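Local coordinates for ATP-citrate lyase beta-subunit (Chlorobium limicola, PDB 6HXJ), which probably acts, as the beta-subunit of ATP-citrate lyase, in the ATP-driven cleavage of citrate with CoA to acetyl-CoA and oxaloacetate, at residues F105-I110 and A116-S121; S173-C178 and Q185-N190; N337-S342 and A367-L372. One frame throughout, in Å; residues are numbered along the deposited sequence.

How the interactions relate
Interactions 1, 2 and 3 follow one another along the chain, each closing before the next opens. The first two share one antiparallel sheet in the ATP-grasp part: strands 104-112 and 184-195 are neighbours in it, and the centres of the two interactions are about 8 Å apart. Backbone bonds Val107 to Ile189 and Ile109 to Ile187 probably join them, and Leu175 of helix 163-181 rests on Val107 and Ile109, making one core of hairpin, next strand and helix. Interaction 3 lies across the chain's centre, its centre about 55 Å from that of interaction 1 and about 52 Å from interaction 2's, between two helices of the citrate-binding part. The contacts thus sample two separately packed parts.

Interaction 1 (F105-I110 and A116-S121); sequences FYVSII and AELLIS
Tyr106 with Ser121, Ser108 with Leu119 and Ile110 with Glu117 are the hydrogen-bonded pairs of this antiparallel ladder, and each is closed by two backbone bonds, six in all. The bond from Tyr106 N to Ser121 O is nearly straight (3.0 Å, 168° at the hydrogen); the bond from Leu119 N to Ser108 O is 2.8 Å long. Val107 with Ile120 and Ile109 with Leu118 form the alternate non-hydrogen-bonded pairs, where CA-H groups face carbonyls, as in Ile109 CA to Glu117 O at 3.2 Å. The ladder is a beta hairpin within the antiparallel sheet of the ATP-grasp part, flanked by strands 184-195 and 136-141. Among the apolar contacts, Leu118 CD1 meets Val107 CG1 at 3.9 Å, on the face that helix 163-181 covers. On the reverse face Ile110 CD1 reaches Leu119 CD1 at 3.8 Å, and Ser121 CB lies at the edge of the Tyr106 ring, near its plane. Two hydroxyls on this face pair with each other: Ser108 OG, held between its own backbone N and carbonyl carbon (chi1 72°), donates to Tyr106 OH at 3.0 Å while resting 3.5 Å from Leu119 CB. An alanine in place of Ser108 would probably leave the Tyr106 hydroxyl without this donor and thin the contact with Leu119. Ser121 OG is hydrogen-bonded to Ser134 OG.

Interaction 2 (S173-C178 and Q185-N190); sequences SRLILC and QSIEIN
A buried, wholly apolar helix-on-sheet contact joins Leu175 and Cys178 to Ile187 and Ile189, where helix 163-181 lies over strand 184-195 in the ATP-grasp part of the chain. No hydrogen bond crosses it. The axes of the short segments approach to 9.9 Å at 148°, so helix and strand run roughly antiparallel, and the space between them is bridged by side-chain ends. One methyl does most of the touching: Leu175 CD1 meets Ile187 CG2 at 3.6 Å and Ile189 CD1 at 3.7 Å. Leu175 points toward the strand, and with CG anti to the backbone N (chi1 -167°) its CD1 reaches both isoleucines. These two, two positions apart, project from the same face of the strand with nearly equal first torsions, yet one offers its CG2 branch and the other its chain end, and both run antiparallel to the leucine side chain as they pass it. Ile187 uses its other branch too, its CD1 lying 4.2 Å from Cys178 SG, three residues further along the helix. Glu188, between the isoleucines, points to the reverse face of the sheet. Around the contact, Met208 of strand 200-210 touches both Cys178 and Ile187, and Ala203 of that strand meets Ile189. Leu175 also spreads over Val107 and Ile109 of strand 104-112, which flanks strand 184-195 on the side away from strand 200-210, and Trp16 packs on Cys178.

Interaction 3 (N337-S342 and A367-L372); sequences NGFRES and AAIKQL
Phe339 is the first residue of helix 337-342 to meet segment 367-372, and it does so with the edge of its ring. Its CD2 lies 4.2 Å from Leu372 CD1 and its CE2 lies 4.4 Å from Ile369 CD1, both methyls staying near the ring plane, so neither stacks over a face. Thr304, Leu348 and Phe377 also touch this ring. Arg340 follows with a mixed contact: its CG and its NH1 each come to 4.0 Å from Leu372 CD2, one methyl thus touching both the aliphatic base and the guanidinium tip of the chain. The chain bends at chi3 (-102°), and NH1 alone of the guanidinium comes near that methyl, at an oblique angle, while forming a salt bridge with Glu375. Further on, Ser342 serves its own helix: OG donates to Gly338 O at 2.6 Å, and the same carbonyl also accepts from Ser342 N. The two helices, 328-344 and 362-371, are successive connections between the parallel strands 315-318, 352-356 and 378-382, an alternating beta-alpha layout as in the succinyl-CoA synthetase relatives. Ile369 also touches Ile379 and Val381 of strand 378-382 and Phe332 and Ile336 of helix 328-344. With no hydrogen bond between the segments, apolar side-chain fit carries the inner part of the contact, while Arg340 lays its CG and NH1 against Leu372 at the outer, solvent-facing margin, its charge answered by Glu375.

Interaction 1 (F105-I110 and A116-S121)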
ATOM      1  N   PHE A 105      19.324 -78.591  20.756  1.00119.02           N
ATOM      2  CA  PHE A 105      19.939 -77.727  21.747  1.00116.64           C
ATOM      3  C   PHE A 105      18.984 -76.592  22.122  1.00116.94           C
ATOM      4  O   PHE A 105      18.024 -76.288  21.399  1.00115.57           O
ATOM      5  CB  PHE A 105      21.257 -77.130  21.211  1.00118.20           C
ATOM      6  CG  PHE A 105      22.243 -78.042  20.538  1.00122.45           C
ATOM      7  CD1 PHE A 105      22.674 -79.214  21.158  1.00128.99           C
ATOM      8  CD2 PHE A 105      22.813 -77.693  19.321  1.00124.78           C
ATOM      9  CE1 PHE A 105      23.585 -80.071  20.528  1.00131.96           C
ATOM     10  CE2 PHE A 105      23.749 -78.528  18.705  1.00130.56           C
ATOM     11  CZ  PHE A 105      24.131 -79.715  19.314  1.00131.04           C
ATOM     12  N   TYR A 106      19.273 -75.940  23.247  1.00110.26           N
ATOM     13  CA  TYR A 106      18.503 -74.793  23.697  1.00106.26           C
ATOM     14  C   TYR A 106      19.387 -73.557  23.743  1.00106.84           C
ATOM     15  O   TYR A 106      20.524 -73.622  24.209  1.00107.44           O
ATOM     16  CB  TYR A 106      17.867 -75.081  25.069  1.00107.42           C
ATOM     17  CG  TYR A 106      17.156 -73.908  25.705  1.00106.93           C
ATOM     18  CD1 TYR A 106      15.915 -73.488  25.245  1.00108.23           C
ATOM     19  CD2 TYR A 106      17.700 -73.248  26.804  1.00107.25           C
ATOM     20  CE1 TYR A 106      15.250 -72.412  25.833  1.00108.72           C
ATOM     21  CE2 TYR A 106      17.051 -72.161  27.396  1.00106.40           C
ATOM     22  CZ  TYR A 106      15.820 -71.750  26.911  1.00113.59           C
ATOM     23  OH  TYR A 106      15.153 -70.700  27.502  1.00113.12           O
ATOM     24  N   VAL A 107      18.873 -72.461  23.178  1.00100.15           N
ATOM     25  CA  VAL A 107      19.488 -71.131  23.154  1.00 97.01           C
ATOM     26  C   VAL A 107      18.393 -70.127  23.458  1.00 96.04           C
ATOM     27  O   VAL A 107      17.316 -70.202  22.888  1.00 95.06           O
ATOM     28  CB  VAL A 107      20.197 -70.710  21.832  1.00100.41           C
ATOM     29  CG1 VAL A 107      20.674 -69.266  21.920  1.00 99.07           C
ATOM     30  CG2 VAL A 107      21.339 -71.638  21.449  1.00102.61           C
ATOM     31  N   SER A 108      18.670 -69.184  24.336  1.00 89.53           N
ATOM     32  CA  SER A 108      17.776 -68.087  24.642  1.00 86.74           C
ATOM     33  C   SER A 108      18.590 -66.942  25.159  1.00 89.15           C
ATOM     34  O   SER A 108      19.552 -67.140  25.907  1.00 90.17           O
ATOM     35  CB  SER A 108      16.707 -68.473  25.659  1.00 91.60           C
ATOM     36  OG  SER A 108      17.240 -68.622  26.963  1.00105.67           O
ATOM     37  N   ILE A 109      18.201 -65.741  24.752  1.00 83.07           N
ATOM     38  CA  ILE A 109      18.778 -64.470  25.185  1.00 80.37           C
ATOM     39  C   ILE A 109      17.623 -63.607  25.738  1.00 83.77           C
ATOM     40  O   ILE A 109      16.682 -63.305  25.010  1.00 81.12           O
ATOM     41  CB  ILE A 109      19.678 -63.814  24.098  1.00 81.19           C
ATOM     42  CG1 ILE A 109      20.248 -62.488  24.568  1.00 79.83           C
ATOM     43  CG2 ILE A 109      19.011 -63.682  22.730  1.00 80.31           C
ATOM     44  CD1 ILE A 109      21.675 -62.246  24.148  1.00 89.94           C
ATOM     45  N   ILE A 110      17.629 -63.392  27.057  1.00 81.99           N
ATOM     46  CA  ILE A 110      16.565 -62.696  27.780  1.00 82.56           C
ATOM     47  C   ILE A 110      17.132 -61.439  28.386  1.00 86.07           C
ATOM     48  O   ILE A 110      18.100 -61.514  29.152  1.00 87.04           O
ATOM     49  CB  ILE A 110      15.858 -63.628  28.812  1.00 88.49           C
ATOM     50  CG1 ILE A 110      16.897 -64.226  29.818  1.00 91.99           C
ATOM     51  CG2 ILE A 110      15.104 -64.732  28.068  1.00 89.89           C
ATOM     52  CD1 ILE A 110      16.561 -65.506  30.631  1.00101.49           C
ATOM     53  N   ALA A 116      21.609 -58.313  28.781  1.00 75.77           N
ATOM     54  CA  ALA A 116      20.899 -59.562  28.594  1.00 77.03           C
ATOM     55  C   ALA A 116      21.633 -60.729  29.206  1.00 86.00           C
ATOM     56  O   ALA A 116      22.733 -60.583  29.733  1.00 85.86           O
ATOM     57  CB  ALA A 116      20.754 -59.755  27.091  1.00 77.01           C
ATOM     58  N   GLU A 117      20.995 -61.889  29.174  1.00 86.33           N
ATOM     59  CA  GLU A 117      21.550 -63.134  29.673  1.00 88.47           C
ATOM     60  C   GLU A 117      21.380 -64.193  28.594  1.00 92.58           C
ATOM     61  O   GLU A 117      20.277 -64.347  28.057  1.00 92.29           O
ATOM     62  CB  GLU A 117      20.826 -63.562  30.940  1.00 92.02           C
ATOM     63  CG  GLU A 117      21.593 -64.568  31.774  1.00117.10           C
ATOM     64  CD  GLU A 117      20.919 -64.957  33.078  1.00160.45           C
ATOM     65  OE1 GLU A 117      19.695 -65.232  33.068  1.00162.30           O
ATOM     66  OE2 GLU A 117      21.624 -64.981  34.114  1.00162.81           O
ATOM     67  N   LEU A 118      22.471 -64.888  28.254  1.00 89.04           N
ATOM     68  CA  LEU A 118      22.443 -65.932  27.257  1.00 89.87           C
ATOM     69  C   LEU A 118      22.469 -67.261  27.966  1.00 98.14           C
ATOM     70  O   LEU A 118      23.413 -67.546  28.692  1.00 99.51           O
ATOM     71  CB  LEU A 118      23.616 -65.773  26.292  1.00 89.37           C
ATOM     72  CG  LEU A 118      23.754 -66.787  25.154  1.00 95.71           C
ATOM     73  CD1 LEU A 118      22.606 -66.721  24.155  1.00 94.65           C
ATOM     74  CD2 LEU A 118      25.048 -66.604  24.447  1.00 99.69           C
ATOM     75  N   LEU A 119      21.401 -68.042  27.812  1.00 97.08           N
ATOM     76  CA  LEU A 119      21.288 -69.361  28.426  1.00100.74           C
ATOM     77  C   LEU A 119      21.518 -70.376  27.320  1.00107.98           C
ATOM     78  O   LEU A 119      20.946 -70.248  26.232  1.00106.25           O
ATOM     79  CB  LEU A 119      19.910 -69.553  29.106  1.00101.44           C
ATOM     80  CG  LEU A 119      19.774 -69.030  30.548  1.00106.28           C
ATOM     81  CD1 LEU A 119      19.734 -67.538  30.594  1.00103.80           C
ATOM     82  CD2 LEU A 119      18.518 -69.542  31.195  1.00109.80           C
ATOM     83  N   ILE A 120      22.406 -71.346  27.571  1.00108.64           N
ATOM     84  CA  ILE A 120      22.730 -72.382  26.597  1.00110.97           C
ATOM     85  C   ILE A 120      22.607 -73.789  27.201  1.00117.28           C
ATOM     86  O   ILE A 120      23.007 -74.023  28.335  1.00117.56           O
ATOM     87  CB  ILE A 120      24.115 -72.119  25.922  1.00114.86           C
ATOM     88  CG1 ILE A 120      24.286 -72.961  24.643  1.00117.33           C
ATOM     89  CG2 ILE A 120      25.317 -72.280  26.893  1.00116.96           C
ATOM     90  CD1 ILE A 120      25.392 -72.527  23.806  1.00128.27           C
ATOM     91  N   SER A 121      22.067 -74.725  26.433  1.00116.31           N
ATOM     92  CA  SER A 121      21.975 -76.115  26.882  1.00119.85           C
ATOM     93  C   SER A 121      22.223 -77.074  25.740  1.00126.23           C
ATOM     94  O   SER A 121      21.855 -76.798  24.600  1.00124.13           O
ATOM     95  CB  SER A 121      20.620 -76.407  27.518  1.00124.04           C
ATOM     96  OG  SER A 121      20.678 -77.617  28.251  1.00136.98           O
TER

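Interaction 2 (S173-C178 and Q185-N190)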
ATOM      1  N   SER A 173      26.794 -65.451  18.751  1.00 98.16           N
ATOM      2  CA  SER A 173      27.136 -64.075  18.438  1.00 97.88           C
ATOM      3  C   SER A 173      26.110 -63.431  17.522  1.00100.99           C
ATOM      4  O   SER A 173      25.669 -62.309  17.771  1.00100.03           O
ATOM      5  CB  SER A 173      28.550 -63.992  17.872  1.00104.22           C
ATOM      6  OG  SER A 173      28.735 -64.396  16.526  1.00116.28           O
ATOM      7  N   ARG A 174      25.696 -64.167  16.496  1.00 97.68           N
ATOM      8  CA  ARG A 174      24.694 -63.697  15.551  1.00 97.00           C
ATOM      9  C   ARG A 174      23.403 -63.426  16.306  1.00 96.59           C
ATOM     10  O   ARG A 174      22.814 -62.374  16.133  1.00 94.53           O
ATOM     11  CB  ARG A 174      24.467 -64.739  14.452  1.00 99.17           C
ATOM     12  CG  ARG A 174      25.733 -65.332  13.832  1.00106.69           C
ATOM     13  CD  ARG A 174      26.107 -64.764  12.480  1.00120.45           C
ATOM     14  NE  ARG A 174      27.253 -65.487  11.912  1.00135.05           N
ATOM     15  CZ  ARG A 174      27.200 -66.336  10.883  1.00147.57           C
ATOM     16  NH1 ARG A 174      26.050 -66.567  10.261  1.00131.68           N
ATOM     17  NH2 ARG A 174      28.300 -66.941  10.456  1.00135.47           N
ATOM     18  N   LEU A 175      23.011 -64.346  17.195  1.00 92.27           N
ATOM     19  CA  LEU A 175      21.841 -64.170  18.026  1.00 90.49           C
ATOM     20  C   LEU A 175      22.013 -62.915  18.847  1.00 92.78           C
ATOM     21  O   LEU A 175      21.098 -62.111  18.923  1.00 92.10           O
ATOM     22  CB  LEU A 175      21.706 -65.352  18.955  1.00 91.20           C
ATOM     23  CG  LEU A 175      20.361 -65.488  19.688  1.00 95.91           C
ATOM     24  CD1 LEU A 175      19.238 -65.860  18.721  1.00 97.19           C
ATOM     25  CD2 LEU A 175      20.451 -66.543  20.788  1.00100.07           C
ATOM     26  N   ILE A 176      23.202 -62.727  19.423  1.00 88.39           N
ATOM     27  CA  ILE A 176      23.543 -61.566  20.233  1.00 86.06           C
ATOM     28  C   ILE A 176      23.466 -60.302  19.410  1.00 91.63           C
ATOM     29  O   ILE A 176      22.989 -59.288  19.918  1.00 91.35           O
ATOM     30  CB  ILE A 176      24.915 -61.763  20.896  1.00 89.32           C
ATOM     31  CG1 ILE A 176      24.794 -62.742  22.082  1.00 88.28           C
ATOM     32  CG2 ILE A 176      25.502 -60.428  21.371  1.00 89.23           C
ATOM     33  CD1 ILE A 176      26.073 -63.385  22.534  1.00 86.80           C
ATOM     34  N   LEU A 177      23.921 -60.357  18.143  1.00 89.97           N
ATOM     35  CA  LEU A 177      23.879 -59.224  17.220  1.00 90.67           C
ATOM     36  C   LEU A 177      22.420 -58.917  16.896  1.00 93.46           C
ATOM     37  O   LEU A 177      22.025 -57.756  16.918  1.00 93.70           O
ATOM     38  CB  LEU A 177      24.674 -59.518  15.928  1.00 93.40           C
ATOM     39  CG  LEU A 177      26.113 -59.160  15.996  1.00 99.88           C
ATOM     40  CD1 LEU A 177      26.855 -59.612  14.746  1.00102.35           C
ATOM     41  CD2 LEU A 177      26.273 -57.691  16.297  1.00104.65           C
ATOM     42  N   CYS A 178      21.620 -59.970  16.646  1.00 88.07           N
ATOM     43  CA  CYS A 178      20.212 -59.890  16.329  1.00 87.56           C
ATOM     44  C   CYS A 178      19.497 -59.256  17.483  1.00 89.50           C
ATOM     45  O   CYS A 178      18.698 -58.366  17.251  1.00 91.08           O
ATOM     46  CB  CYS A 178      19.635 -61.266  15.993  1.00 89.60           C
ATOM     47  SG  CYS A 178      17.849 -61.287  15.624  1.00 93.70           S
ATOM     48  N   GLN A 185      13.408 -58.018  23.438  1.00 70.82           N
ATOM     49  CA  GLN A 185      13.244 -58.156  24.877  1.00 68.85           C
ATOM     50  C   GLN A 185      13.756 -59.559  25.224  1.00 74.07           C
ATOM     51  O   GLN A 185      14.389 -59.777  26.255  1.00 73.54           O
ATOM     52  CB  GLN A 185      11.781 -57.977  25.267  1.00 70.19           C
ATOM     53  CG  GLN A 185      11.335 -56.529  25.071  1.00 83.29           C
ATOM     54  CD  GLN A 185       9.838 -56.310  25.031  1.00 99.73           C
ATOM     55  OE1 GLN A 185       9.034 -57.196  24.719  1.00 90.44           O
ATOM     56  NE2 GLN A 185       9.439 -55.081  25.288  1.00 97.83           N
ATOM     57  N   SER A 186      13.538 -60.501  24.311  1.00 73.43           N
ATOM     58  CA  SER A 186      13.934 -61.897  24.438  1.00 74.98           C
ATOM     59  C   SER A 186      13.767 -62.661  23.116  1.00 81.26           C
ATOM     60  O   SER A 186      12.901 -62.329  22.302  1.00 80.91           O
ATOM     61  CB  SER A 186      13.142 -62.602  25.544  1.00 79.69           C
ATOM     62  OG  SER A 186      11.752 -62.614  25.270  1.00 90.53           O
ATOM     63  N   ILE A 187      14.608 -63.698  22.924  1.00 79.52           N
ATOM     64  CA  ILE A 187      14.630 -64.622  21.779  1.00 81.36           C
ATOM     65  C   ILE A 187      14.898 -66.017  22.345  1.00 87.68           C
ATOM     66  O   ILE A 187      15.911 -66.193  23.017  1.00 87.51           O
ATOM     67  CB  ILE A 187      15.727 -64.223  20.752  1.00 84.71           C
ATOM     68  CG1 ILE A 187      15.571 -62.756  20.239  1.00 84.10           C
ATOM     69  CG2 ILE A 187      15.778 -65.242  19.599  1.00 87.07           C
ATOM     70  CD1 ILE A 187      16.816 -62.111  19.609  1.00 90.94           C
ATOM     71  N   GLU A 188      14.006 -66.989  22.081  1.00 87.03           N
ATOM     72  CA  GLU A 188      14.110 -68.346  22.593  1.00 89.44           C
ATOM     73  C   GLU A 188      14.044 -69.336  21.439  1.00 97.89           C
ATOM     74  O   GLU A 188      13.080 -69.333  20.673  1.00100.85           O
ATOM     75  CB  GLU A 188      13.021 -68.625  23.649  1.00 91.40           C
ATOM     76  CG  GLU A 188      13.342 -69.816  24.538  1.00106.32           C
ATOM     77  CD  GLU A 188      12.230 -70.821  24.777  1.00134.17           C
ATOM     78  OE1 GLU A 188      11.614 -71.286  23.789  1.00137.39           O
ATOM     79  OE2 GLU A 188      12.016 -71.191  25.955  1.00125.14           O
ATOM     80  N   ILE A 189      15.103 -70.130  21.271  1.00 94.35           N
ATOM     81  CA  ILE A 189      15.217 -71.154  20.236  1.00 96.12           C
ATOM     82  C   ILE A 189      15.321 -72.535  20.903  1.00103.24           C
ATOM     83  O   ILE A 189      16.305 -72.832  21.585  1.00102.66           O
ATOM     84  CB  ILE A 189      16.386 -70.880  19.253  1.00 98.33           C
ATOM     85  CG1 ILE A 189      16.238 -69.504  18.554  1.00 95.40           C
ATOM     86  CG2 ILE A 189      16.502 -72.030  18.237  1.00102.12           C
ATOM     87  CD1 ILE A 189      17.453 -69.021  17.810  1.00 92.78           C
ATOM     88  N   ASN A 190      14.281 -73.341  20.750  1.00102.72           N
ATOM     89  CA  ASN A 190      14.235 -74.668  21.326  1.00105.69           C
ATOM     90  C   ASN A 190      13.331 -75.510  20.466  1.00113.51           C
ATOM     91  O   ASN A 190      12.115 -75.327  20.508  1.00114.48           O
ATOM     92  CB  ASN A 190      13.766 -74.662  22.794  1.00105.18           C
ATOM     93  CG  ASN A 190      13.949 -75.989  23.484  1.00127.44           C
ATOM     94  OD1 ASN A 190      15.038 -76.592  23.473  1.00122.82           O
ATOM     95  ND2 ASN A 190      12.886 -76.465  24.110  1.00118.40           N
TER

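Interaction 3 (N337-S342 and A367-L372)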
ATOM      1  N   ASN A 337     -22.042 -37.078  26.793  1.00107.71           N
ATOM      2  CA  ASN A 337     -22.551 -37.221  25.422  1.00110.47           C
ATOM      3  C   ASN A 337     -22.805 -38.686  25.049  1.00113.55           C
ATOM      4  O   ASN A 337     -23.908 -39.010  24.602  1.00117.38           O
ATOM      5  CB  ASN A 337     -21.663 -36.493  24.433  1.00111.46           C
ATOM      6  CG  ASN A 337     -22.020 -35.035  24.428  1.00131.50           C
ATOM      7  OD1 ASN A 337     -23.184 -34.667  24.174  1.00127.14           O
ATOM      8  ND2 ASN A 337     -21.067 -34.189  24.823  1.00119.52           N
ATOM      9  N   GLY A 338     -21.854 -39.557  25.381  1.00105.22           N
ATOM     10  CA  GLY A 338     -21.966 -40.995  25.174  1.00104.78           C
ATOM     11  C   GLY A 338     -23.014 -41.665  26.045  1.00108.44           C
ATOM     12  O   GLY A 338     -23.553 -42.700  25.655  1.00108.78           O
ATOM     13  N   PHE A 339     -23.296 -41.103  27.240  1.00103.68           N
ATOM     14  CA  PHE A 339     -24.337 -41.621  28.140  1.00104.28           C
ATOM     15  C   PHE A 339     -25.714 -41.245  27.617  1.00110.05           C
ATOM     16  O   PHE A 339     -26.633 -42.052  27.695  1.00112.11           O
ATOM     17  CB  PHE A 339     -24.165 -41.087  29.568  1.00105.03           C
ATOM     18  CG  PHE A 339     -23.243 -41.867  30.475  1.00104.07           C
ATOM     19  CD1 PHE A 339     -22.970 -43.214  30.233  1.00107.14           C
ATOM     20  CD2 PHE A 339     -22.702 -41.278  31.603  1.00104.67           C
ATOM     21  CE1 PHE A 339     -22.123 -43.936  31.073  1.00106.18           C
ATOM     22  CE2 PHE A 339     -21.871 -42.010  32.458  1.00106.30           C
ATOM     23  CZ  PHE A 339     -21.580 -43.332  32.181  1.00104.13           C
ATOM     24  N   ARG A 340     -25.846 -40.017  27.081  1.00105.37           N
ATOM     25  CA  ARG A 340     -27.052 -39.471  26.480  1.00107.47           C
ATOM     26  C   ARG A 340     -27.379 -40.230  25.194  1.00115.12           C
ATOM     27  O   ARG A 340     -28.549 -40.561  24.953  1.00118.33           O
ATOM     28  CB  ARG A 340     -26.845 -37.977  26.181  1.00102.92           C
ATOM     29  CG  ARG A 340     -26.883 -37.075  27.414  1.00 99.01           C
ATOM     30  CD  ARG A 340     -27.344 -35.673  27.096  1.00105.65           C
ATOM     31  NE  ARG A 340     -26.312 -34.634  27.002  1.00111.90           N
ATOM     32  CZ  ARG A 340     -26.128 -33.669  27.901  1.00123.92           C
ATOM     33  NH1 ARG A 340     -26.817 -33.668  29.037  1.00103.11           N
ATOM     34  NH2 ARG A 340     -25.184 -32.755  27.716  1.00111.30           N
ATOM     35  N   GLU A 341     -26.331 -40.524  24.388  1.00111.21           N
ATOM     36  CA  GLU A 341     -26.429 -41.264  23.124  1.00114.07           C
ATOM     37  C   GLU A 341     -26.912 -42.707  23.369  1.00118.32           C
ATOM     38  O   GLU A 341     -27.770 -43.226  22.666  1.00120.67           O
ATOM     39  CB  GLU A 341     -25.061 -41.251  22.402  1.00114.25           C
ATOM     40  CG  GLU A 341     -25.131 -41.517  20.901  1.00133.01           C
ATOM     41  CD  GLU A 341     -25.202 -42.950  20.386  1.00162.06           C
ATOM     42  OE1 GLU A 341     -25.130 -43.904  21.200  1.00152.16           O
ATOM     43  OE2 GLU A 341     -25.307 -43.115  19.148  1.00159.95           O
ATOM     44  N   SER A 342     -26.366 -43.321  24.396  1.00113.42           N
ATOM     45  CA  SER A 342     -26.664 -44.686  24.790  1.00114.17           C
ATOM     46  C   SER A 342     -28.049 -44.809  25.423  1.00120.68           C
ATOM     47  O   SER A 342     -28.722 -45.808  25.190  1.00121.77           O
ATOM     48  CB  SER A 342     -25.593 -45.188  25.752  1.00114.49           C
ATOM     49  OG  SER A 342     -24.309 -45.131  25.151  1.00119.56           O
ATOM     50  N   ALA A 367     -20.286 -31.261  38.270  1.00104.63           N
ATOM     51  CA  ALA A 367     -21.584 -30.565  38.253  1.00107.83           C
ATOM     52  C   ALA A 367     -22.366 -30.944  36.993  1.00112.27           C
ATOM     53  O   ALA A 367     -23.570 -31.182  37.067  1.00115.71           O
ATOM     54  CB  ALA A 367     -21.374 -29.061  38.319  1.00109.67           C
ATOM     55  N   ALA A 368     -21.673 -31.046  35.846  1.00106.04           N
ATOM     56  CA  ALA A 368     -22.247 -31.444  34.562  1.00105.81           C
ATOM     57  C   ALA A 368     -22.764 -32.893  34.609  1.00111.47           C
ATOM     58  O   ALA A 368     -23.850 -33.174  34.108  1.00115.13           O
ATOM     59  CB  ALA A 368     -21.218 -31.281  33.466  1.00103.90           C
ATOM     60  N   ILE A 369     -22.026 -33.790  35.259  1.00106.20           N
ATOM     61  CA  ILE A 369     -22.401 -35.194  35.393  1.00106.35           C
ATOM     62  C   ILE A 369     -23.586 -35.407  36.401  1.00112.83           C
ATOM     63  O   ILE A 369     -24.425 -36.269  36.161  1.00113.15           O
ATOM     64  CB  ILE A 369     -21.119 -36.045  35.697  1.00106.40           C
ATOM     65  CG1 ILE A 369     -21.313 -37.556  35.371  1.00106.37           C
ATOM     66  CG2 ILE A 369     -20.536 -35.872  37.084  1.00105.85           C
ATOM     67  CD1 ILE A 369     -20.889 -38.048  33.996  1.00106.26           C
ATOM     68  N   LYS A 370     -23.664 -34.608  37.486  1.00111.85           N
ATOM     69  CA  LYS A 370     -24.745 -34.687  38.475  1.00116.08           C
ATOM     70  C   LYS A 370     -26.039 -34.090  37.898  1.00126.72           C
ATOM     71  O   LYS A 370     -27.122 -34.438  38.367  1.00129.56           O
ATOM     72  CB  LYS A 370     -24.345 -34.048  39.821  1.00119.04           C
ATOM     73  CG  LYS A 370     -25.110 -34.612  41.016  1.00133.62           C
ATOM     74  CD  LYS A 370     -24.434 -34.346  42.368  1.00139.61           C
ATOM     75  CE  LYS A 370     -25.156 -35.005  43.532  1.00144.18           C
ATOM     76  NZ  LYS A 370     -25.049 -36.496  43.520  1.00143.97           N
ATOM     77  N   GLN A 371     -25.949 -33.235  36.856  1.00124.77           N
ATOM     78  CA  GLN A 371     -27.140 -32.708  36.183  1.00128.89           C
ATOM     79  C   GLN A 371     -27.841 -33.871  35.510  1.00133.99           C
ATOM     80  O   GLN A 371     -29.068 -33.900  35.513  1.00137.60           O
ATOM     81  CB  GLN A 371     -26.761 -31.659  35.140  1.00129.80           C
ATOM     82  CG  GLN A 371     -27.928 -31.060  34.367  1.00145.50           C
ATOM     83  CD  GLN A 371     -27.455 -30.110  33.292  1.00165.44           C
ATOM     84  OE1 GLN A 371     -26.548 -30.407  32.504  1.00158.04           O
ATOM     85  NE2 GLN A 371     -28.108 -28.967  33.199  1.00162.76           N
ATOM     86  N   LEU A 372     -27.074 -34.851  34.982  1.00126.99           N
ATOM     87  CA  LEU A 372     -27.655 -36.038  34.355  1.00127.44           C
ATOM     88  C   LEU A 372     -28.708 -36.743  35.220  1.00133.56           C
ATOM     89  O   LEU A 372     -29.435 -37.574  34.696  1.00133.89           O
ATOM     90  CB  LEU A 372     -26.610 -37.036  33.860  1.00124.24           C
ATOM     91  CG  LEU A 372     -25.926 -36.730  32.539  1.00128.18           C
ATOM     92  CD1 LEU A 372     -24.787 -37.700  32.307  1.00125.64           C
ATOM     93  CD2 LEU A 372     -26.871 -36.867  31.373  1.00134.01           C
TER